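Ferric-siderophore receptor protein (Streptomyces coelicolor, PDB 2X4L) probably captures iron-loaded siderophores outside the cell membrane and delivers them for import, as other binding proteins of its family do. Local coordinates at residues P286-I294 with L314-G325. Sequence-based numbering, arbitrary orientation.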
loop_
_atom_site.group_PDB
_atom_site.type_symbol
_atom_site.label_atom_id
_atom_site.label_comp_id
_atom_site.label_asym_id
_atom_site.label_seq_id
_atom_site.Cartn_x
_atom_site.Cartn_y
_atom_site.Cartn_z
ATOM N N PRO A 286 21.806 -13.442 -7.125
ATOM C CA PRO A 286 22.516 -12.552 -8.050
ATOM C C PRO A 286 22.117 -11.093 -7.848
ATOM O O PRO A 286 22.974 -10.209 -7.845
ATOM C CB PRO A 286 22.050 -13.039 -9.423
ATOM C CG PRO A 286 21.723 -14.475 -9.216
ATOM C CD PRO A 286 21.170 -14.574 -7.821
ATOM N N ALA A 287 20.820 -10.853 -7.681
ATOM C CA ALA A 287 20.298 -9.512 -7.473
ATOM C C ALA A 287 20.771 -8.938 -6.145
ATOM O O ALA A 287 21.136 -7.765 -6.066
ATOM C CB ALA A 287 18.777 -9.520 -7.538
ATOM N N VAL A 288 20.766 -9.761 -5.100
ATOM C CA VAL A 288 21.214 -9.279 -3.771
ATOM C C VAL A 288 22.736 -8.962 -3.778
ATOM O O VAL A 288 23.133 -7.874 -3.329
ATOM C CB VAL A 288 20.907 -10.348 -2.724
ATOM C CG1 VAL A 288 21.408 -9.932 -1.363
ATOM C CG2 VAL A 288 19.414 -10.530 -2.678
ATOM N N LYS A 289 23.503 -9.824 -4.416
ATOM C CA LYS A 289 24.945 -9.605 -4.520
ATOM C C LYS A 289 25.224 -8.386 -5.335
ATOM O O LYS A 289 26.208 -7.679 -5.043
ATOM C CB LYS A 289 25.612 -10.830 -5.138
ATOM C CG LYS A 289 25.726 -12.003 -4.138
ATOM C CD LYS A 289 25.810 -13.263 -4.985
ATOM C CE LYS A 289 27.176 -13.735 -5.216
ATOM N NZ LYS A 289 26.932 -15.012 -5.958
ATOM N N ALA A 290 24.395 -8.124 -6.368
ATOM C CA ALA A 290 24.594 -6.900 -7.205
ATOM C C ALA A 290 24.058 -5.627 -6.560
ATOM O O ALA A 290 24.187 -4.550 -7.127
ATOM C CB ALA A 290 24.018 -7.065 -8.669
ATOM N N GLY A 291 23.443 -5.731 -5.406
ATOM C CA GLY A 291 22.873 -4.528 -4.803
ATOM C C GLY A 291 21.610 -4.024 -5.478
ATOM O O GLY A 291 21.363 -2.820 -5.455
ATOM N N GLN A 292 20.870 -4.884 -6.201
ATOM C CA GLN A 292 19.706 -4.528 -7.003
ATOM C C GLN A 292 18.394 -4.902 -6.304
ATOM O O GLN A 292 17.545 -5.541 -6.849
ATOM C CB GLN A 292 19.823 -5.147 -8.412
ATOM C CG GLN A 292 20.970 -4.483 -9.112
ATOM C CD GLN A 292 21.327 -5.038 -10.475
ATOM O OE1 GLN A 292 20.719 -5.970 -10.997
ATOM N NE2 GLN A 292 22.336 -4.435 -11.060
ATOM N N VAL A 293 18.291 -4.542 -5.049
ATOM C CA VAL A 293 17.105 -4.789 -4.195
ATOM C C VAL A 293 16.653 -3.413 -3.745
ATOM O O VAL A 293 17.420 -2.586 -3.203
ATOM C CB VAL A 293 17.475 -5.662 -3.006
ATOM C CG1 VAL A 293 16.249 -5.931 -2.108
ATOM C CG2 VAL A 293 18.054 -7.072 -3.471
ATOM N N ILE A 294 15.351 -3.164 -3.898
ATOM C CA ILE A 294 14.722 -1.988 -3.367
ATOM C C ILE A 294 13.498 -2.297 -2.624
ATOM O O ILE A 294 13.063 -3.478 -2.592
ATOM C CB ILE A 294 14.382 -0.986 -4.513
ATOM C CG1 ILE A 294 13.400 -1.547 -5.530
ATOM C CG2 ILE A 294 15.695 -0.440 -5.167
ATOM C CD1 ILE A 294 12.724 -0.405 -6.405
ATOM N N LEU A 314 11.400 2.348 -8.675
ATOM C CA LEU A 314 11.445 1.197 -9.582
ATOM C C LEU A 314 12.065 1.578 -10.943
ATOM O O LEU A 314 12.880 0.825 -11.482
ATOM C CB LEU A 314 10.013 0.588 -9.741
ATOM C CG LEU A 314 9.991 -0.626 -10.689
ATOM C CD1 LEU A 314 10.924 -1.779 -10.230
ATOM C CD2 LEU A 314 8.604 -1.185 -10.673
ATOM N N ALA A 315 11.662 2.765 -11.466
ATOM C CA ALA A 315 12.380 3.233 -12.641
ATOM C C ALA A 315 13.915 3.319 -12.469
ATOM O O ALA A 315 14.663 2.852 -13.322
ATOM C CB ALA A 315 11.851 4.598 -13.109
ATOM N N GLU A 316 14.345 3.918 -11.361
ATOM C CA GLU A 316 15.768 4.050 -11.080
ATOM C C GLU A 316 16.450 2.671 -11.047
ATOM O O GLU A 316 17.543 2.504 -11.590
ATOM C CB GLU A 316 15.953 4.789 -9.747
ATOM C CG GLU A 316 17.425 4.941 -9.357
ATOM C CD GLU A 316 17.551 5.635 -8.040
ATOM O OE1 GLU A 316 16.926 5.283 -7.025
ATOM O OE2 GLU A 316 18.277 6.624 -8.020
ATOM N N ALA A 317 15.826 1.695 -10.394
ATOM C CA ALA A 317 16.420 0.420 -10.266
ATOM C C ALA A 317 16.565 -0.227 -11.658
ATOM O O ALA A 317 17.618 -0.742 -12.015
ATOM C CB ALA A 317 15.552 -0.490 -9.330
ATOM N N ILE A 318 15.508 -0.082 -12.480
ATOM C CA ILE A 318 15.571 -0.687 -13.822
ATOM C C ILE A 318 16.578 0.019 -14.713
ATOM O O ILE A 318 17.333 -0.622 -15.444
ATOM C CB ILE A 318 14.141 -0.678 -14.451
ATOM C CG1 ILE A 318 13.262 -1.720 -13.672
ATOM C CG2 ILE A 318 14.175 -1.118 -15.972
ATOM C CD1 ILE A 318 11.772 -1.599 -14.118
ATOM N N GLU A 319 16.604 1.333 -14.635
ATOM C CA GLU A 319 17.567 2.139 -15.436
ATOM C C GLU A 319 19.003 1.711 -15.199
ATOM O O GLU A 319 19.785 1.650 -16.148
ATOM C CB GLU A 319 17.414 3.666 -15.077
ATOM C CG GLU A 319 16.122 4.264 -15.588
ATOM C CD GLU A 319 15.677 5.487 -14.837
ATOM O OE1 GLU A 319 16.427 5.943 -13.882
ATOM O OE2 GLU A 319 14.565 6.015 -15.137
ATOM N N ASN A 320 19.300 1.382 -13.945
ATOM C CA ASN A 320 20.699 1.102 -13.566
ATOM C C ASN A 320 21.013 -0.368 -13.430
ATOM O O ASN A 320 22.210 -0.700 -13.314
ATOM C CB ASN A 320 20.954 1.878 -12.332
ATOM C CG ASN A 320 20.849 3.376 -12.640
ATOM O OD1 ASN A 320 19.844 4.075 -12.322
ATOM N ND2 ASN A 320 21.877 3.887 -13.351
ATOM N N ALA A 321 20.014 -1.238 -13.566
ATOM C CA ALA A 321 20.243 -2.655 -13.297
ATOM C C ALA A 321 21.102 -3.318 -14.383
ATOM O O ALA A 321 20.965 -3.051 -15.582
ATOM C CB ALA A 321 18.883 -3.347 -13.261
ATOM N N LYS A 322 21.921 -4.271 -13.949
ATOM C CA LYS A 322 22.581 -5.221 -14.806
ATOM C C LYS A 322 21.778 -6.497 -14.842
ATOM O O LYS A 322 21.185 -6.839 -13.836
ATOM C CB LYS A 322 23.973 -5.515 -14.207
ATOM C CG LYS A 322 24.937 -4.352 -14.320
ATOM C CD LYS A 322 26.149 -4.584 -13.357
ATOM C CE LYS A 322 26.703 -3.256 -12.819
ATOM N NZ LYS A 322 27.095 -2.343 -13.948
ATOM N N LYS A 323 21.741 -7.209 -15.991
ATOM C CA LYS A 323 21.064 -8.472 -16.034
ATOM C C LYS A 323 22.017 -9.446 -15.336
ATOM O O LYS A 323 23.178 -9.663 -15.768
ATOM C CB LYS A 323 20.674 -8.903 -17.479
ATOM C CG LYS A 323 19.973 -10.246 -17.539
ATOM C CD LYS A 323 19.595 -10.604 -18.985
ATOM C CE LYS A 323 18.692 -11.819 -19.007
ATOM N NZ LYS A 323 18.673 -12.505 -20.341
ATOM N N VAL A 324 21.550 -10.041 -14.249
ATOM C CA VAL A 324 22.424 -10.917 -13.417
ATOM C C VAL A 324 21.831 -12.274 -13.038
ATOM O O VAL A 324 22.571 -13.174 -12.612
ATOM C CB VAL A 324 22.891 -10.200 -12.118
ATOM C CG1 VAL A 324 23.781 -8.992 -12.494
ATOM C CG2 VAL A 324 21.672 -9.754 -11.239
ATOM N N GLY A 325 20.496 -12.408 -13.099
ATOM C CA GLY A 325 19.807 -13.576 -12.572
ATOM C C GLY A 325 20.067 -14.840 -13.356
ATOM O O GLY A 325 20.302 -14.812 -14.554
ATOM O OXT GLY A 325 20.000 -15.894 -12.705
#
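Ile-294 and Ala-317 meet in one of two apolar patches, separated by the amide of Gln-292, that show how a C-terminal helix and its trailing tail can be packed against an edge strand. CD1 of Ile-294 lies 4.1 Å from CB of Ala-317 and also rests on the helix backbone, 3.8 Å from CA of Leu-314. With CG1 between the backbone N and the carbonyl carbon (chi1 62°) and the chain extended beyond it, both CD1 and CG2 come to the alanine methyl. In the second patch Val-324 sets CG2 beside CB of Pro-286, 3.8 Å away, and against that residue's carbonyl, while CG1 approaches CB of Ala-290 at 4.3 Å. CB of Pro-286 also sits over the carbonyl of Val-324, 3.2 Å from its O.

The contact lies in the C-terminal lobe of a two-lobed periplasmic-binding-protein fold, as in the family, with the lobes probably joined by the long helix 173-195. Strand 293-296 runs parallel to strand 262-266 in a mixed sheet, and helix 304-320 follows it; the tail then returns alongside the short helix 286-289, which ends in a Schellman motif at Gly-291.

The polar contact belongs to Gln-292. Its side chain, extended beyond CG (chi2 175°), brings the terminal amide alongside the backbone of Lys-322, within 3.6 Å of N measured from CD, with the methyl of Ala-321 4.1 Å from the same carbon. Shortening this side chain to an alanine would probably leave a gap beside Ala-321 and the Lys-322 backbone without its amide neighbour. Outside partners hold the helix end and the tail: Asp-261 OD1 accepts hydrogen bonds from the backbone N of Val-324 and of Gly-325, and Lys-196 NZ donates to the carbonyls of Ile-318, Glu-319 and Ala-321.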